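Local coordinates for tailspike protein (Siphovirus 9NA, PDB 3RIQ) that probably recognises Salmonella lipopolysaccharide as the phage receptor and cleaves it as an endorhamnosidase, at residues L34-D39 with I57-K62; T159-T164 with I176-P181; N283-S288 with W326-K331. All blocks are in the same frame, centred on the assembly; numbering follows the deposited sequence. Where two conformers were deposited one is given.

Contact 1: residues L34-D39 with I57-K62; sequences LLIDID and IECKAK
Asp39 turns its carboxylate across to Lys62 because CG stands beside its own backbone N (chi1 -76°), while Leu35, with CG opposite the backbone N (chi1 174°), hangs CD1 over the aliphatic part of Glu58 and Lys60. Leu35 CD1 lies 3.9 Å from Glu58 CG and also touches Lys60 CD. On the other face, Ile36 CG1 packs on Cys59 SG at 4.0 Å, with Leu34 and Ile57 beside them. Strands 34-36 and 57-59 run parallel, joined by Glu58 N to Leu34 O, Ile36 N to Glu58 O and Lys60 N to Ile36 O, each 2.8 Å. Beyond the strands, Ala61 CB presses on Ile38 C at 3.3 Å. Asp39 OD1 then accepts Lys62 N at 2.9 Å, on its anti side and 32° out of the carboxylate plane. Lys60 NZ leaves the contact for a salt bridge with Asp32 of the second subunit. Between Lys62 NZ and the Asp39 carboxylate stand two waters, one of them only weakly bound to NZ, which stays 4.9 Å from Asp39 OD1. The attraction between these two opposite charges is thus probably relayed through water, with no direct salt bridge, and the direct grip on Asp39 comes from the Lys62 amide.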
loop_
_atom_site.group_PDB
_atom_site.type_symbol
_atom_site.label_atom_id
_atom_site.label_comp_id
_atom_site.label_asym_id
_atom_site.label_seq_id
_atom_site.Cartn_x
_atom_site.Cartn_y
_atom_site.Cartn_z
ATOM N N LEU A 34 -5.264 -6.305 40.758
ATOM C CA LEU A 34 -4.600 -7.528 41.189
ATOM C C LEU A 34 -3.193 -7.448 40.628
ATOM O O LEU A 34 -3.024 -7.437 39.404
ATOM C CB LEU A 34 -5.374 -8.773 40.695
ATOM C CG LEU A 34 -4.613 -10.110 40.737
ATOM C CD1 LEU A 34 -4.052 -10.436 42.115
ATOM C CD2 LEU A 34 -5.552 -11.198 40.215
ATOM N N LEU A 35 -2.201 -7.333 41.504
ATOM C CA LEU A 35 -0.801 -7.206 41.082
ATOM C C LEU A 35 -0.098 -8.559 41.137
ATOM O O LEU A 35 -0.085 -9.199 42.188
ATOM C CB LEU A 35 -0.079 -6.175 41.973
ATOM C CG LEU A 35 1.433 -6.044 41.745
ATOM C CD1 LEU A 35 1.665 -5.339 40.395
ATOM C CD2 LEU A 35 2.078 -5.264 42.899
ATOM N N ILE A 36 0.475 -8.990 40.016
ATOM C CA ILE A 36 1.282 -10.240 40.005
ATOM C C ILE A 36 2.727 -9.799 40.238
ATOM O O ILE A 36 3.442 -9.460 39.295
ATOM C CB ILE A 36 1.110 -11.034 38.691
ATOM C CG1 ILE A 36 -0.390 -11.215 38.334
ATOM C CG2 ILE A 36 1.851 -12.359 38.764
ATOM C CD1 ILE A 36 -1.197 -12.023 39.316
ATOM N N ASP A 37 3.137 -9.772 41.518
ATOM C CA ASP A 37 4.445 -9.213 41.891
ATOM C C ASP A 37 5.547 -10.258 42.085
ATOM O O ASP A 37 6.680 -9.881 42.321
ATOM C CB ASP A 37 4.316 -8.309 43.141
ATOM C CG ASP A 37 3.780 -9.048 44.365
ATOM O OD1 ASP A 37 3.056 -10.069 44.224
ATOM O OD2 ASP A 37 4.067 -8.560 45.493
ATOM N N ILE A 38 5.213 -11.545 42.001
ATOM C CA ILE A 38 6.202 -12.617 42.118
ATOM C C ILE A 38 5.809 -13.717 41.146
ATOM O O ILE A 38 4.634 -13.862 40.784
ATOM C CB ILE A 38 6.356 -13.164 43.567
ATOM C CG1 ILE A 38 5.021 -13.675 44.125
ATOM C CG2 ILE A 38 7.028 -12.118 44.495
ATOM C CD1 ILE A 38 5.189 -14.514 45.372
ATOM N N ASP A 39 6.809 -14.457 40.664
ATOM C CA ASP A 39 6.531 -15.540 39.710
ATOM C C ASP A 39 5.583 -16.560 40.376
ATOM O O ASP A 39 5.667 -16.811 41.589
ATOM C CB ASP A 39 7.812 -16.265 39.318
ATOM C CG ASP A 39 8.670 -15.497 38.346
ATOM O OD1 ASP A 39 8.234 -14.488 37.742
ATOM O OD2 ASP A 39 9.828 -15.913 38.201
ATOM N N ILE A 57 -5.558 -6.630 35.915
ATOM C CA ILE A 57 -4.567 -7.642 36.347
ATOM C C ILE A 57 -3.195 -7.174 35.853
ATOM O O ILE A 57 -2.884 -7.258 34.643
ATOM C CB ILE A 57 -4.915 -9.061 35.851
ATOM C CG1 ILE A 57 -6.299 -9.443 36.375
ATOM C CG2 ILE A 57 -3.836 -10.055 36.321
ATOM C CD1 ILE A 57 -6.828 -10.780 35.938
ATOM N N GLU A 58 -2.416 -6.604 36.768
ATOM C CA GLU A 58 -1.164 -5.939 36.406
ATOM C C GLU A 58 -0.030 -6.930 36.592
ATOM O O GLU A 58 0.277 -7.308 37.725
ATOM C CB GLU A 58 -0.954 -4.710 37.319
ATOM C CG GLU A 58 0.349 -3.974 37.043
ATOM C CD GLU A 58 0.219 -2.956 35.954
ATOM O OE1 GLU A 58 -0.615 -2.059 36.100
ATOM O OE2 GLU A 58 0.962 -3.029 34.972
ATOM N N CYS A 59 0.581 -7.406 35.505
ATOM C CA CYS A 59 1.585 -8.484 35.642
ATOM C C CYS A 59 3.003 -7.938 35.657
ATOM O O CYS A 59 3.441 -7.229 34.712
ATOM C CB CYS A 59 1.440 -9.503 34.526
ATOM S SG CYS A 59 -0.229 -10.225 34.469
ATOM N N LYS A 60 3.717 -8.232 36.748
ATOM C CA LYS A 60 5.128 -7.834 36.874
ATOM C C LYS A 60 6.005 -9.044 37.156
ATOM O O LYS A 60 7.105 -8.908 37.713
ATOM C CB LYS A 60 5.318 -6.753 37.953
ATOM C CG LYS A 60 4.595 -5.434 37.620
ATOM C CD LYS A 60 4.952 -4.286 38.549
ATOM C CE LYS A 60 4.329 -3.007 38.088
ATOM N NZ LYS A 60 4.868 -1.810 38.833
ATOM N N ALA A 61 5.523 -10.211 36.747
ATOM C CA ALA A 61 6.229 -11.481 36.942
ATOM C C ALA A 61 5.531 -12.516 36.067
ATOM O O ALA A 61 4.592 -12.153 35.350
ATOM C CB ALA A 61 6.200 -11.871 38.428
ATOM N N LYS A 62 5.982 -13.772 36.075
ATOM C CA LYS A 62 5.528 -14.764 35.107
ATOM C C LYS A 62 4.612 -15.801 35.710
ATOM O O LYS A 62 4.716 -16.103 36.905
ATOM C CB LYS A 62 6.745 -15.511 34.536
ATOM C CG LYS A 62 7.761 -14.580 33.894
ATOM C CD LYS A 62 8.881 -15.379 33.280
ATOM C CE LYS A 62 9.873 -14.456 32.594
ATOM N NZ LYS A 62 10.597 -13.594 33.581
HETATM O O HOH W 1 7.636 -7.997 40.329
HETATM O O HOH W 2 10.006 -12.594 36.806
HETATM O O HOH W 3 11.227 -15.598 35.841
#

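Contact 2: residues T159-T164 with I176-P181; sequences THPEAT and ILVESP
Pro161, Glu179 and His160 carry most of the interface, and one atom, Glu179 O, touches both of the others. It accepts His160 N at 2.8 Å, the nitrogen nearly in line with the C=O bond, though the N-H itself is bent away from the line to the oxygen (147°), and Pro161 CD comes to 3.4 Å from the same Glu179 O. Pro161 has no N-H to give, so its ring edge meets the carbonyl by carbon alone. Farther round the ring, Pro161 CG packs against Val178 CG1 at 3.6 Å, the two side chains crossing at a slant, and also leans on Pro181 CB. The Pro161 carbonyl in turn takes a CA-H contact from Pro181, CA to Pro161 O 3.3 Å.

Glu179 extends alongside Thr159, both side chains pointing the same way, and its OE1 lies 3.6 Å from Thr159 CG2. Its other oxygen accepts a hydrogen bond from His160 NE2 of the third subunit. His160, in the same manner, donates from NE2 to Glu179 of the second subunit, so the pairing repeats round the trimer. Within the chain the His160 ring brings an edge to Ser180: CD2 is 3.5 Å from Ser180 OG, which lies near the ring plane. The His160 CA-H also points at Ser180 O almost in line (177°), a weak contact that supplements the amide bond.

His160 (phi 51°) and Ser180 both adopt the left-handed helical conformation, each just before a proline, and Thr159 pairs in parallel with Glu179. Two successive coils therefore bend at equivalent positions, one stacked on the next, an arrangement characteristic of the right-handed parallel beta-helix to which this tailspike belongs.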
loop_
_atom_site.group_PDB
_atom_site.type_symbol
_atom_site.label_atom_id
_atom_site.label_comp_id
_atom_site.label_asym_id
_atom_site.label_seq_id
_atom_site.Cartn_x
_atom_site.Cartn_y
_atom_site.Cartn_z
ATOM N N THR A 159 -2.828 -6.377 27.007
ATOM C CA THR A 159 -1.794 -5.528 26.455
ATOM C C THR A 159 -0.400 -6.108 26.617
ATOM O O THR A 159 0.007 -6.516 27.676
ATOM C CB THR A 159 -1.856 -4.083 27.002
ATOM O OG1 THR A 159 -1.613 -4.033 28.425
ATOM C CG2 THR A 159 -3.221 -3.506 26.711
ATOM N N HIS A 160 0.317 -6.122 25.511
ATOM C CA HIS A 160 1.708 -6.579 25.490
ATOM C C HIS A 160 1.952 -7.940 26.121
ATOM O O HIS A 160 2.881 -8.121 26.909
ATOM C CB HIS A 160 2.641 -5.523 26.108
ATOM C CG HIS A 160 2.419 -4.133 25.583
ATOM N ND1 HIS A 160 1.849 -3.120 26.337
ATOM C CD2 HIS A 160 2.719 -3.587 24.382
ATOM C CE1 HIS A 160 1.801 -2.010 25.616
ATOM N NE2 HIS A 160 2.317 -2.270 24.421
ATOM N N PRO A 161 1.133 -8.932 25.780
ATOM C CA PRO A 161 1.406 -10.258 26.330
ATOM C C PRO A 161 2.683 -10.869 25.811
ATOM O O PRO A 161 3.026 -10.683 24.655
ATOM C CB PRO A 161 0.199 -11.069 25.882
ATOM C CG PRO A 161 -0.200 -10.434 24.536
ATOM C CD PRO A 161 0.002 -8.940 24.833
ATOM N N GLU A 162 3.316 -11.661 26.660
ATOM C CA GLU A 162 4.585 -12.336 26.341
ATOM C C GLU A 162 4.463 -13.842 26.544
ATOM O O GLU A 162 3.483 -14.323 27.147
ATOM C CB GLU A 162 5.691 -11.822 27.283
ATOM C CG GLU A 162 5.809 -10.307 27.336
ATOM C CD GLU A 162 7.041 -9.808 28.081
ATOM O OE1 GLU A 162 7.738 -10.595 28.775
ATOM O OE2 GLU A 162 7.336 -8.604 27.979
ATOM N N ALA A 163 5.460 -14.596 26.093
ATOM C CA ALA A 163 5.474 -16.051 26.337
ATOM C C ALA A 163 6.870 -16.610 26.101
ATOM O O ALA A 163 7.594 -16.130 25.230
ATOM C CB ALA A 163 4.506 -16.757 25.380
ATOM N N THR A 164 7.193 -17.663 26.831
ATOM C CA THR A 164 8.419 -18.416 26.579
ATOM C C THR A 164 7.987 -19.874 26.514
ATOM O O THR A 164 7.781 -20.517 27.540
ATOM C CB THR A 164 9.481 -18.185 27.675
ATOM O OG1 THR A 164 9.755 -16.781 27.796
ATOM C CG2 THR A 164 10.806 -18.915 27.329
ATOM N N ILE A 176 -12.502 -9.977 22.460
ATOM C CA ILE A 176 -11.153 -9.993 23.042
ATOM C C ILE A 176 -10.239 -9.168 22.130
ATOM O O ILE A 176 -10.141 -9.426 20.924
ATOM C CB ILE A 176 -10.601 -11.442 23.147
ATOM C CG1 ILE A 176 -11.584 -12.340 23.944
ATOM C CG2 ILE A 176 -9.197 -11.412 23.733
ATOM C CD1 ILE A 176 -11.826 -11.907 25.374
ATOM N N LEU A 177 -9.565 -8.171 22.705
ATOM C CA LEU A 177 -8.543 -7.417 21.952
ATOM C C LEU A 177 -7.188 -7.713 22.532
ATOM O O LEU A 177 -6.979 -7.477 23.727
ATOM C CB LEU A 177 -8.829 -5.900 22.065
ATOM C CG LEU A 177 -7.720 -4.984 21.525
ATOM C CD1 LEU A 177 -7.488 -5.189 19.983
ATOM C CD2 LEU A 177 -8.120 -3.526 21.805
ATOM N N VAL A 178 -6.279 -8.261 21.713
ATOM C CA VAL A 178 -4.901 -8.500 22.133
ATOM C C VAL A 178 -3.989 -7.517 21.420
ATOM O O VAL A 178 -3.850 -7.578 20.181
ATOM C CB VAL A 178 -4.444 -9.947 21.835
ATOM C CG1 VAL A 178 -3.047 -10.198 22.425
ATOM C CG2 VAL A 178 -5.461 -10.942 22.355
ATOM N N GLU A 179 -3.406 -6.594 22.176
ATOM C CA GLU A 179 -2.535 -5.573 21.587
ATOM C C GLU A 179 -1.073 -5.943 21.757
ATOM O O GLU A 179 -0.624 -6.245 22.866
ATOM C CB GLU A 179 -2.750 -4.214 22.242
ATOM C CG GLU A 179 -4.126 -3.612 21.857
ATOM C CD GLU A 179 -4.391 -2.225 22.448
ATOM O OE1 GLU A 179 -3.848 -1.903 23.538
ATOM O OE2 GLU A 179 -5.203 -1.484 21.850
ATOM N N SER A 180 -0.349 -5.929 20.639
ATOM C CA SER A 180 1.113 -5.986 20.652
ATOM C C SER A 180 1.744 -7.146 21.446
ATOM O O SER A 180 2.577 -6.912 22.336
ATOM C CB SER A 180 1.683 -4.641 21.123
ATOM O OG SER A 180 3.090 -4.696 21.086
ATOM N N PRO A 181 1.392 -8.403 21.098
ATOM C CA PRO A 181 2.208 -9.494 21.652
ATOM C C PRO A 181 3.693 -9.208 21.367
ATOM O O PRO A 181 4.046 -8.709 20.279
ATOM C CB PRO A 181 1.738 -10.728 20.852
ATOM C CG PRO A 181 1.097 -10.152 19.568
ATOM C CD PRO A 181 0.462 -8.852 20.035
#

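Contact 3: residues N283-S288 with W326-K331; sequences NADTGS and WWDGQK
Asn283 and Trp327 bring the two backbones closest, their CA atoms 4.7 Å apart, just where the loop 283-288 leaves strand 281-282 and strand 326-327 is about to end. Past this point the chains are joined through the side chain of Asp328, which receives two successive backbone amides of the loop. Ala284 N bonds to Asp328 OD1 at 2.8 Å, arriving from above the carboxylate plane. Asp285 N meets Asp328 OD2 at 3.0 Å on its syn side in a straighter bond (166°). The carboxylate reaches them because its CG sits between the backbone N and the carbonyl carbon (chi1 74°), and with one amide on each oxygen its rotation is probably restrained.

The Asn283 amide touches both Asp328 and Trp326. Its OD1 lies 3.4 Å from Asp328 CB, while ND2 sits over a face of the Trp326 indole, displaced toward the rim and 3.3 Å from CE2. The amide plane is tilted 54° from the ring, so the nitrogen comes down on the face and the amide does not stack flat. That same ND2 is hydrogen-bonded to Asp281 OD1, which probably helps fix the turn of the amide. Asp285 brings a second carboxylate near the first, its OD2 4.3 Å from Asp328 OD2. A water donates to both, 2.9 Å from each OD2, and probably eases the repulsion, as should the salt bridges of Asp285 to Arg261 and Arg292.

Strand 326-327 lies in the parallel stack between strands 281-282 and 347-349: Trp326 shares backbone hydrogen bonds with Ile280 and Val282, and Trp327 with Phe348 and Arg350. The contact thus continues the pairing of neighbouring coils into the loops that follow their strands.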
loop_
_atom_site.group_PDB
_atom_site.type_symbol
_atom_site.label_atom_id
_atom_site.label_comp_id
_atom_site.label_asym_id
_atom_site.label_seq_id
_atom_site.Cartn_x
_atom_site.Cartn_y
_atom_site.Cartn_z
ATOM N N ASN A 283 -8.231 -20.301 4.467
ATOM C CA ASN A 283 -9.130 -21.268 3.849
ATOM C C ASN A 283 -10.210 -21.723 4.822
ATOM O O ASN A 283 -9.992 -21.737 6.052
ATOM C CB ASN A 283 -8.331 -22.498 3.387
ATOM C CG ASN A 283 -7.507 -22.217 2.133
ATOM O OD1 ASN A 283 -7.912 -22.578 1.014
ATOM N ND2 ASN A 283 -6.357 -21.563 2.303
ATOM N N ALA A 284 -11.346 -22.160 4.284
ATOM C CA ALA A 284 -12.459 -22.667 5.110
ATOM C C ALA A 284 -12.734 -24.157 4.867
ATOM O O ALA A 284 -13.087 -24.850 5.811
ATOM C CB ALA A 284 -13.722 -21.840 4.860
ATOM N N ASP A 285 -12.576 -24.637 3.625
ATOM C CA ASP A 285 -12.702 -26.068 3.320
ATOM C C ASP A 285 -11.329 -26.656 3.003
ATOM O O ASP A 285 -10.479 -25.981 2.377
ATOM C CB ASP A 285 -13.614 -26.279 2.102
ATOM C CG ASP A 285 -15.069 -25.987 2.379
ATOM O OD1 ASP A 285 -15.542 -26.243 3.517
ATOM O OD2 ASP A 285 -15.741 -25.462 1.457
ATOM N N THR A 286 -11.111 -27.922 3.357
ATOM C CA THR A 286 -9.857 -28.584 3.007
ATOM C C THR A 286 -10.096 -30.087 2.830
ATOM O O THR A 286 -11.053 -30.635 3.389
ATOM C CB THR A 286 -8.746 -28.331 4.055
ATOM O OG1 THR A 286 -7.490 -28.752 3.529
ATOM C CG2 THR A 286 -8.993 -29.079 5.364
ATOM N N GLY A 287 -9.263 -30.744 2.015
ATOM C CA GLY A 287 -9.394 -32.198 1.818
ATOM C C GLY A 287 -10.623 -32.532 0.986
ATOM O O GLY A 287 -11.080 -31.698 0.186
ATOM N N SER A 288 -11.177 -33.731 1.185
ATOM C CA SER A 288 -12.306 -34.214 0.380
ATOM C C SER A 288 -13.617 -33.690 0.908
ATOM O O SER A 288 -13.783 -33.572 2.124
ATOM C CB SER A 288 -12.359 -35.751 0.390
ATOM O OG SER A 288 -11.118 -36.297 -0.034
ATOM N N TRP A 326 -2.536 -17.718 0.544
ATOM C CA TRP A 326 -3.688 -18.313 -0.126
ATOM C C TRP A 326 -4.977 -18.280 0.677
ATOM O O TRP A 326 -4.991 -18.012 1.908
ATOM C CB TRP A 326 -3.404 -19.731 -0.634
ATOM C CG TRP A 326 -3.438 -20.888 0.353
ATOM C CD1 TRP A 326 -2.992 -20.918 1.664
ATOM C CD2 TRP A 326 -3.845 -22.229 0.036
ATOM N NE1 TRP A 326 -3.132 -22.222 2.185
ATOM C CE2 TRP A 326 -3.654 -23.031 1.205
ATOM C CE3 TRP A 326 -4.342 -22.836 -1.130
ATOM C CZ2 TRP A 326 -3.946 -24.408 1.227
ATOM C CZ3 TRP A 326 -4.624 -24.217 -1.117
ATOM C CH2 TRP A 326 -4.424 -24.979 0.053
ATOM N N TRP A 327 -6.057 -18.533 -0.053
ATOM C CA TRP A 327 -7.426 -18.470 0.485
ATOM C C TRP A 327 -8.338 -19.305 -0.397
ATOM O O TRP A 327 -7.976 -19.647 -1.541
ATOM C CB TRP A 327 -7.955 -17.010 0.526
ATOM C CG TRP A 327 -7.885 -16.328 -0.826
ATOM C CD1 TRP A 327 -8.838 -16.352 -1.822
ATOM C CD2 TRP A 327 -6.776 -15.602 -1.347
ATOM N NE1 TRP A 327 -8.387 -15.652 -2.935
ATOM C CE2 TRP A 327 -7.122 -15.183 -2.672
ATOM C CE3 TRP A 327 -5.518 -15.249 -0.824
ATOM C CZ2 TRP A 327 -6.228 -14.456 -3.488
ATOM C CZ3 TRP A 327 -4.654 -14.503 -1.604
ATOM C CH2 TRP A 327 -5.019 -14.103 -2.930
ATOM N N ASP A 328 -9.498 -19.646 0.151
ATOM C CA ASP A 328 -10.595 -20.209 -0.685
ATOM C C ASP A 328 -11.841 -19.340 -0.456
ATOM O O ASP A 328 -11.747 -18.228 0.066
ATOM C CB ASP A 328 -10.878 -21.706 -0.396
ATOM C CG ASP A 328 -11.605 -21.929 0.932
ATOM O OD1 ASP A 328 -11.531 -21.020 1.788
ATOM O OD2 ASP A 328 -12.246 -23.001 1.111
ATOM N N GLY A 329 -12.996 -19.883 -0.786
ATOM C CA GLY A 329 -14.259 -19.195 -0.622
ATOM C C GLY A 329 -14.493 -18.170 -1.721
ATOM O O GLY A 329 -13.772 -18.112 -2.736
ATOM N N GLN A 330 -15.557 -17.412 -1.555
ATOM C CA GLN A 330 -15.920 -16.397 -2.546
ATOM C C GLN A 330 -16.326 -15.112 -1.897
ATOM O O GLN A 330 -16.531 -15.061 -0.691
ATOM C CB GLN A 330 -17.040 -16.900 -3.470
ATOM C CG GLN A 330 -18.398 -17.194 -2.780
ATOM C CD GLN A 330 -19.458 -17.560 -3.822
ATOM O OE1 GLN A 330 -19.865 -16.708 -4.643
ATOM N NE2 GLN A 330 -19.837 -18.824 -3.864
ATOM N N LYS A 331 -16.379 -14.070 -2.720
ATOM C CA LYS A 331 -16.705 -12.705 -2.311
ATOM C C LYS A 331 -15.682 -12.135 -1.325
ATOM O O LYS A 331 -15.966 -11.164 -0.623
ATOM C CB LYS A 331 -18.121 -12.627 -1.736
ATOM C CG LYS A 331 -19.194 -12.941 -2.772
ATOM C CD LYS A 331 -20.601 -12.981 -2.139
ATOM C CE LYS A 331 -21.203 -11.548 -2.153
ATOM N NZ LYS A 331 -22.392 -11.303 -1.318
HETATM O O HOH W 4 -15.088 -22.629 1.187
#

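The three contacts follow one another along the chain and lie at three different levels along the beta-helix. Contacts 1 and 2 are close, with centres 15 Å apart and nearest atoms about 5 Å apart. Strand 79-87 lies between them: it pairs with strand 56-59 on one side and strand 156-159 on the other, and its His84 is touched by Lys62 of contact 1 and hydrogen-bonded by Glu162 and Thr164 of contact 2. Both contacts also meet the second subunit. Contact 3 lies farther along, its centre 29 Å from that of contact 2 and 42 Å from that of contact 1, and no other chain of the trimer touches it.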